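Local coordinates for protein RNA methyltransferase, TrmH family (Porphyromonas gingivalis, PDB 2I6D) that probably transfers a methyl group from S-adenosylmethionine to RNA, as knotted methyltransferases of the TrmH (SpoU) family do, at residues 13-17 / 76-80; 95-99 / 158-162; 102-108 / 129-135. All blocks are in the same frame, centred on the assembly; numbering follows the deposited sequence. Where two conformers were deposited one is given.

Interaction 1. Residues 13-17 / 76-80; sequences LRSLR and KRIST
Arg-14, on helix 7-15, and Arg-17, just after it, reach across to the backbone of 76-80. Arg-14 gives NH1 to Arg-77 O at 3.0 Å, a bond bent to 148° at the hydrogen and entering from above the carbonyl plane. CD also lies against that oxygen, and the bend at chi3 (57°) turns the guanidinium so that NH1 reaches it. Arg-17 lays its guanidinium flat over the methyl of Thr-80, with CZ 3.6 Å from CG2; on the opposite face, toward the rim, sits Arg-14 CB. At the edge of the same group, NH2 of Arg-17 comes within 2.7 Å of Ile-78 O.

A water bridges the two sides. It accepts from Arg-17 NH1 and donates to Lys-76 O and to Ser-79 O, the latter at 2.7 Å, so it joins the guanidinium to two carbonyls of the loop. Below this polar layer the contact turns apolar: Leu-13 CD1 touches Ile-78 CG2 at 4.2 Å, and both side chains continue onto strand 87-92, at Val-90 and Met-88.

Glu-31, at the end of strand 27-31, also holds the loop, through Ser-79 OG and Thr-80 N, while the contacts above join it to helix 7-15 within the MRM3-like substrate-binding domain. Since the arginines' positive charge meets peptide dipoles, the polar part of the contact probably depends on how the loop presents its carbonyls.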
# COMPACT_ATOMS: atom_id res chain seq x y z
N LEU A 13 -19.36 -0.83 -11.17
CA LEU A 13 -18.59 0.22 -10.48
C LEU A 13 -18.82 0.21 -8.96
O LEU A 13 -17.85 0.30 -8.16
CB LEU A 13 -18.92 1.60 -11.09
CG LEU A 13 -18.23 1.83 -12.44
CD1 LEU A 13 -18.95 2.94 -13.18
CD2 LEU A 13 -16.68 2.16 -12.28
N ARG A 14 -20.08 0.10 -8.55
CA ARG A 14 -20.41 0.14 -7.11
C ARG A 14 -19.90 -1.10 -6.36
O ARG A 14 -19.55 -1.02 -5.20
CB ARG A 14 -21.92 0.30 -6.90
CG ARG A 14 -22.46 1.66 -7.37
CD ARG A 14 -23.99 1.77 -7.27
NE ARG A 14 -24.49 1.53 -5.92
CZ ARG A 14 -24.41 2.40 -4.92
NH1 ARG A 14 -23.87 3.61 -5.12
NH2 ARG A 14 -24.89 2.08 -3.73
N SER A 15 -19.87 -2.25 -7.05
CA SER A 15 -19.47 -3.51 -6.43
C SER A 15 -18.01 -3.48 -5.98
O SER A 15 -17.63 -4.20 -5.05
CB SER A 15 -19.69 -4.67 -7.41
OG SER A 15 -18.67 -4.65 -8.41
N LEU A 16 -17.19 -2.62 -6.59
CA LEU A 16 -15.74 -2.67 -6.32
C LEU A 16 -15.34 -2.08 -4.97
O LEU A 16 -14.17 -2.21 -4.54
CB LEU A 16 -14.96 -2.01 -7.46
CG LEU A 16 -15.17 -2.65 -8.83
CD1 LEU A 16 -14.42 -1.84 -9.91
CD2 LEU A 16 -14.79 -4.16 -8.88
N ARG A 17 -16.29 -1.45 -4.29
CA ARG A 17 -16.06 -1.05 -2.92
C ARG A 17 -16.00 -2.25 -1.93
O ARG A 17 -15.59 -2.09 -0.78
CB ARG A 17 -17.11 -0.06 -2.47
CG ARG A 17 -18.48 -0.65 -2.16
CD ARG A 17 -19.52 0.47 -2.25
NE ARG A 17 -19.30 1.25 -3.48
CZ ARG A 17 -19.86 2.42 -3.78
NH1 ARG A 17 -20.72 3.00 -2.94
NH2 ARG A 17 -19.57 3.02 -4.94
N LYS A 76 -21.97 10.79 -6.93
CA LYS A 76 -22.38 10.03 -5.74
C LYS A 76 -23.11 8.75 -6.12
O LYS A 76 -23.26 7.86 -5.28
CB LYS A 76 -23.24 10.87 -4.77
CG LYS A 76 -22.48 12.06 -4.19
CD LYS A 76 -23.37 12.96 -3.30
CE LYS A 76 -22.53 14.11 -2.73
NZ LYS A 76 -23.27 14.89 -1.68
N ARG A 77 -23.57 8.66 -7.37
CA ARG A 77 -24.24 7.44 -7.83
C ARG A 77 -23.27 6.26 -7.89
O ARG A 77 -23.68 5.11 -7.73
CB ARG A 77 -24.91 7.65 -9.19
CG ARG A 77 -26.11 8.56 -9.10
CD ARG A 77 -26.55 9.04 -10.48
NE ARG A 77 -27.17 7.96 -11.22
CZ ARG A 77 -27.51 8.03 -12.50
NH1 ARG A 77 -27.25 9.13 -13.21
NH2 ARG A 77 -28.11 6.99 -13.06
N ILE A 78 -21.98 6.57 -8.06
CA ILE A 78 -20.95 5.54 -8.24
C ILE A 78 -19.74 5.64 -7.28
O ILE A 78 -19.03 4.65 -7.06
CB ILE A 78 -20.48 5.49 -9.72
CG1 ILE A 78 -19.92 6.84 -10.16
CG2 ILE A 78 -21.63 4.97 -10.63
CD1 ILE A 78 -19.21 6.82 -11.51
N SER A 79 -19.52 6.82 -6.70
CA SER A 79 -18.35 7.04 -5.85
C SER A 79 -18.48 6.54 -4.41
O SER A 79 -19.58 6.39 -3.88
CB SER A 79 -17.94 8.52 -5.87
OG SER A 79 -16.94 8.81 -4.90
N THR A 80 -17.33 6.33 -3.78
CA THR A 80 -17.26 5.94 -2.39
C THR A 80 -16.93 7.15 -1.54
O THR A 80 -16.82 7.02 -0.32
CB THR A 80 -16.17 4.86 -2.16
OG1 THR A 80 -14.89 5.37 -2.59
CG2 THR A 80 -16.51 3.58 -2.94
O HOH W 1 -22.02 5.46 -4.42

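Interaction 2. Residues 95-99 / 158-162; sequences AEPEP and QPTPL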
# COMPACT_ATOMS: atom_id res chain seq x y z
N ALA A 95 -1.58 -9.10 -11.07
CA ALA A 95 -1.62 -10.54 -11.01
C ALA A 95 -0.78 -10.92 -9.81
O ALA A 95 0.45 -11.01 -9.92
CB ALA A 95 -1.05 -11.13 -12.29
N GLU A 96 -1.45 -11.14 -8.67
CA GLU A 96 -0.80 -11.29 -7.35
C GLU A 96 0.60 -11.92 -7.36
O GLU A 96 0.77 -13.11 -7.64
CB GLU A 96 -1.73 -11.98 -6.35
CG GLU A 96 -1.39 -11.68 -4.89
CD GLU A 96 -2.59 -11.83 -3.96
OE1 GLU A 96 -2.61 -12.80 -3.17
OE2 GLU A 96 -3.50 -10.98 -4.03
N PRO A 97 1.61 -11.10 -7.03
CA PRO A 97 2.98 -11.51 -7.30
C PRO A 97 3.62 -12.34 -6.18
O PRO A 97 3.20 -12.28 -5.02
CB PRO A 97 3.70 -10.17 -7.46
CG PRO A 97 2.97 -9.24 -6.51
CD PRO A 97 1.54 -9.77 -6.40
N GLU A 98 4.61 -13.15 -6.57
CA GLU A 98 5.58 -13.66 -5.64
C GLU A 98 6.15 -12.44 -4.89
O GLU A 98 6.35 -11.38 -5.51
CB GLU A 98 6.72 -14.34 -6.39
CG GLU A 98 6.88 -15.79 -6.14
CD GLU A 98 6.92 -16.13 -4.68
OE1 GLU A 98 7.83 -15.63 -3.95
OE2 GLU A 98 6.03 -16.92 -4.27
N PRO A 99 6.36 -12.56 -3.57
CA PRO A 99 7.06 -11.45 -2.92
C PRO A 99 8.50 -11.35 -3.42
O PRO A 99 9.17 -12.37 -3.60
CB PRO A 99 7.06 -11.85 -1.44
CG PRO A 99 6.88 -13.32 -1.44
CD PRO A 99 5.99 -13.62 -2.61
N GLN A 158 5.32 -1.31 -5.09
CA GLN A 158 4.59 -2.55 -5.39
C GLN A 158 4.14 -3.25 -4.11
O GLN A 158 4.98 -3.64 -3.28
CB GLN A 158 5.42 -3.54 -6.23
CG GLN A 158 4.59 -4.82 -6.55
CD GLN A 158 5.39 -5.98 -7.12
OE1 GLN A 158 6.25 -6.58 -6.44
NE2 GLN A 158 5.08 -6.35 -8.36
N PRO A 159 2.82 -3.42 -3.93
CA PRO A 159 2.37 -4.05 -2.69
C PRO A 159 2.08 -5.54 -2.88
O PRO A 159 1.53 -5.92 -3.92
CB PRO A 159 1.12 -3.26 -2.36
CG PRO A 159 0.51 -2.92 -3.76
CD PRO A 159 1.70 -2.91 -4.75
N THR A 160 2.44 -6.37 -1.91
CA THR A 160 2.33 -7.81 -2.09
C THR A 160 1.63 -8.44 -0.91
O THR A 160 2.22 -8.60 0.13
CB THR A 160 3.72 -8.48 -2.31
OG1 THR A 160 4.35 -7.91 -3.47
CG2 THR A 160 3.55 -10.00 -2.56
N PRO A 161 0.34 -8.80 -1.07
CA PRO A 161 -0.30 -9.59 -0.01
C PRO A 161 0.38 -10.96 0.09
O PRO A 161 0.53 -11.65 -0.93
CB PRO A 161 -1.75 -9.73 -0.49
CG PRO A 161 -1.91 -8.64 -1.55
CD PRO A 161 -0.58 -8.48 -2.18
N LEU A 162 0.78 -11.38 1.28
CA LEU A 162 1.49 -12.64 1.42
C LEU A 162 0.54 -13.78 1.71
O LEU A 162 -0.46 -13.59 2.40
CB LEU A 162 2.54 -12.58 2.53
CG LEU A 162 3.68 -11.55 2.44
CD1 LEU A 162 4.64 -11.74 3.59
CD2 LEU A 162 4.43 -11.72 1.14
O HOH W 2 2.28 -13.45 -2.77
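Pro-97 and Pro-99 lead the segment 95-99 across strand 158-161 almost at a right angle, the end-to-end directions of the touching parts lying 86° apart. The CA atoms nearest each other are those of Pro-99 and Thr-160, 6.0 Å apart. The main chains are linked through a water, which donates to Pro-97 O at 2.7 Å and to Pro-161 O at 3.1 Å, spanning the gap between the crossing chains.

Thr-160 stands at the middle of the crossing and meets Pro-97 with both branches, Pro-99 with CG2 alone. Its CG2, anti to the backbone N (chi1 -59° for OG1), sits 3.4 Å from Pro-97 O and also rests on Pro-99 CA, while OG1 faces the ring of Pro-97, 3.6 Å from CG. That ring slides past the threonine in the opposite direction, and its CG and CB also touch the amide NE2 of Gln-158, whose extended chain brings the amide there.

Strand 158-161 is an outermost strand of the seven-stranded parallel sheet in the SpoU methylase domain, of the SPOUT (knotted) methyltransferase type. Segment 95-99 passes over the face carrying Gln-158 and Thr-160; along one edge the strand pairs with 131-134 through backbone bonds from Gln-158, Thr-160 and Leu-162. The segment 95-99 belongs to the connection that runs from strand 87-92, in the sheet of the substrate-binding domain, to strand 104-109, so the crossing lays this linker against the methylase domain.

Further along, Pro-99 CB packs on Leu-162 CD2 at 3.7 Å, and the proline also touches Trp-133. At the other end the Glu-96 carboxylate crosses the ring of Pro-161, with OE2 3.8 Å from CG, a van der Waals contact of a carboxylate oxygen with a ring CH2.

Interaction 3. Residues 102-108 / 129-135; sequences EGLTLLL and IRHVWLG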
# COMPACT_ATOMS: atom_id res chain seq x y z
N GLU A 102 13.81 -6.14 -3.14
CA GLU A 102 14.75 -5.33 -3.93
C GLU A 102 15.01 -4.13 -3.04
O GLU A 102 14.16 -3.28 -2.89
CB GLU A 102 14.16 -4.89 -5.29
CG GLU A 102 13.97 -6.07 -6.27
CD GLU A 102 13.22 -5.74 -7.57
OE1 GLU A 102 13.59 -6.36 -8.60
OE2 GLU A 102 12.25 -4.92 -7.56
N GLY A 103 16.19 -4.11 -2.42
CA GLY A 103 16.48 -3.14 -1.38
C GLY A 103 15.66 -3.35 -0.12
O GLY A 103 15.05 -4.43 0.10
N LEU A 104 15.63 -2.33 0.73
CA LEU A 104 14.86 -2.39 1.94
C LEU A 104 13.39 -2.61 1.59
O LEU A 104 12.79 -1.86 0.78
CB LEU A 104 15.02 -1.07 2.71
CG LEU A 104 14.11 -0.91 3.92
CD1 LEU A 104 14.39 -2.08 4.94
CD2 LEU A 104 14.36 0.49 4.54
N THR A 105 12.82 -3.64 2.21
CA THR A 105 11.49 -4.13 1.91
C THR A 105 10.73 -4.18 3.22
O THR A 105 11.20 -4.78 4.20
CB THR A 105 11.61 -5.54 1.31
OG1 THR A 105 12.36 -5.45 0.09
CG2 THR A 105 10.21 -6.16 1.02
N LEU A 106 9.55 -3.56 3.25
CA LEU A 106 8.72 -3.53 4.44
C LEU A 106 7.78 -4.71 4.46
O LEU A 106 7.25 -5.11 3.40
CB LEU A 106 7.90 -2.23 4.53
CG LEU A 106 8.72 -0.97 4.41
CD1 LEU A 106 7.73 0.21 4.59
CD2 LEU A 106 9.85 -0.95 5.46
N LEU A 107 7.61 -5.28 5.65
CA LEU A 107 6.55 -6.24 5.85
C LEU A 107 5.65 -5.72 6.97
O LEU A 107 6.11 -5.44 8.07
CB LEU A 107 7.10 -7.63 6.21
CG LEU A 107 6.10 -8.81 6.30
CD1 LEU A 107 5.28 -8.78 7.56
CD2 LEU A 107 5.19 -8.89 5.13
N LEU A 108 4.37 -5.60 6.67
CA LEU A 108 3.38 -5.15 7.65
C LEU A 108 2.68 -6.37 8.19
O LEU A 108 1.90 -7.01 7.48
CB LEU A 108 2.37 -4.21 6.99
CG LEU A 108 2.96 -3.02 6.24
CD1 LEU A 108 1.82 -2.05 5.96
CD2 LEU A 108 4.10 -2.34 7.04
N ILE A 129 11.33 3.19 -1.05
CA ILE A 129 11.08 1.77 -0.83
C ILE A 129 10.34 1.18 -2.05
O ILE A 129 9.35 1.75 -2.51
CB ILE A 129 10.19 1.53 0.44
CG1 ILE A 129 10.92 1.99 1.72
CG2 ILE A 129 9.64 0.07 0.51
CD1 ILE A 129 11.57 0.96 2.54
N ARG A 130 10.84 0.09 -2.61
CA ARG A 130 10.21 -0.45 -3.82
C ARG A 130 9.16 -1.50 -3.60
O ARG A 130 8.34 -1.77 -4.50
CB ARG A 130 11.29 -0.99 -4.76
CG ARG A 130 12.14 0.17 -5.33
CD ARG A 130 13.50 -0.31 -5.71
NE ARG A 130 13.45 -1.23 -6.84
CZ ARG A 130 14.45 -1.38 -7.70
NH1 ARG A 130 15.54 -0.64 -7.55
NH2 ARG A 130 14.35 -2.23 -8.72
N HIS A 131 9.17 -2.12 -2.41
CA HIS A 131 8.27 -3.24 -2.14
C HIS A 131 7.75 -3.18 -0.76
O HIS A 131 8.52 -2.96 0.19
CB HIS A 131 8.96 -4.62 -2.35
CG HIS A 131 9.32 -4.88 -3.77
ND1 HIS A 131 8.43 -5.42 -4.67
CD2 HIS A 131 10.45 -4.62 -4.47
CE1 HIS A 131 9.00 -5.50 -5.86
NE2 HIS A 131 10.23 -5.02 -5.76
N VAL A 132 6.45 -3.39 -0.63
CA VAL A 132 5.79 -3.43 0.69
C VAL A 132 4.95 -4.70 0.68
O VAL A 132 4.05 -4.88 -0.16
CB VAL A 132 4.90 -2.18 0.99
CG1 VAL A 132 4.09 -2.37 2.28
CG2 VAL A 132 5.75 -0.89 1.09
N TRP A 133 5.24 -5.59 1.62
CA TRP A 133 4.50 -6.81 1.72
C TRP A 133 3.48 -6.70 2.84
O TRP A 133 3.73 -6.02 3.84
CB TRP A 133 5.43 -8.00 2.05
CG TRP A 133 6.58 -8.25 1.11
CD1 TRP A 133 6.76 -7.78 -0.17
CD2 TRP A 133 7.65 -9.11 1.39
NE1 TRP A 133 7.94 -8.28 -0.68
CE2 TRP A 133 8.51 -9.10 0.27
CE3 TRP A 133 8.00 -9.88 2.51
CZ2 TRP A 133 9.70 -9.83 0.23
CZ3 TRP A 133 9.20 -10.62 2.47
CH2 TRP A 133 10.02 -10.59 1.32
N LEU A 134 2.36 -7.37 2.68
CA LEU A 134 1.27 -7.27 3.65
C LEU A 134 0.94 -8.64 4.22
O LEU A 134 0.51 -9.57 3.51
CB LEU A 134 0.03 -6.62 2.99
CG LEU A 134 0.47 -5.23 2.54
CD1 LEU A 134 0.26 -4.97 1.04
CD2 LEU A 134 -0.02 -4.12 3.44
N GLY A 135 1.17 -8.80 5.52
CA GLY A 135 0.93 -10.09 6.14
C GLY A 135 -0.48 -10.26 6.64
O GLY A 135 -1.35 -9.42 6.38
O HOH W 3 13.55 -0.91 -1.64
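Thr-105 CG2 sits over one face of the Trp-133 indole, 3.6 Å from the centroid of its five-membered ring, a CH-pi contact. Leu-107 CD2, in one of that residue's two conformers, lies at the edge of the same indole, in its plane, and Trp-133 NE1 bonds to Val-100 O. The imidazole of His-131 meets Glu-102 OE2 at its edge: NE2 donates across 2.7 Å at 169°, in the ring plane but from above the carboxylate plane. Arg-130 makes a long salt bridge to that oxygen, with NH2 at 3.6 Å, and Glu-102 CB lies over one face of its guanidinium.

The strands run parallel, 21° apart. Leu-106 O takes the amide of Trp-133 at 2.7 Å, nearly straight at 178°. Leu-108 N then donates to Trp-133 O, and Leu-108 O accepts from Gly-135 N. On the other face of the sheet from the indole, Leu-106, Leu-108 and Val-132 turn toward helix 114-127, the connecting helix of this beta-alpha-beta unit. Ile-129 CD1 presses tightly on Leu-104 CG, at 3.4 Å.

Where the pairing opens toward Glu-102, a water donates to Glu-102 O and Leu-104 O and accepts from Arg-130 N. The short bond from His-131, with the more distant arginine, probably stabilises negative charge on Glu-102.

How the interactions relate
From the N terminus, interaction 1 comes first: it closes a loop of 58 residues within the substrate-binding domain, bringing helix 7-15 to the loop ahead of strand 87-92. That loop ends before interaction 2 opens, so the two stand in series, their centres about 25 Å apart. Interaction 2 spans 95-99 to 158-162, and interaction 3 falls wholly within that span, pairing 102-108 with 129-135 around helix 114-127. Strands 131-134 and 158-161 are neighbours, so interactions 2 and 3 share one sheet; Thr-160 N lies 2.8 Å from Val-132 O. Interaction 3 joins two strands of the SpoU methylase sheet, and interaction 2 lays the interdomain linker over its outermost strand.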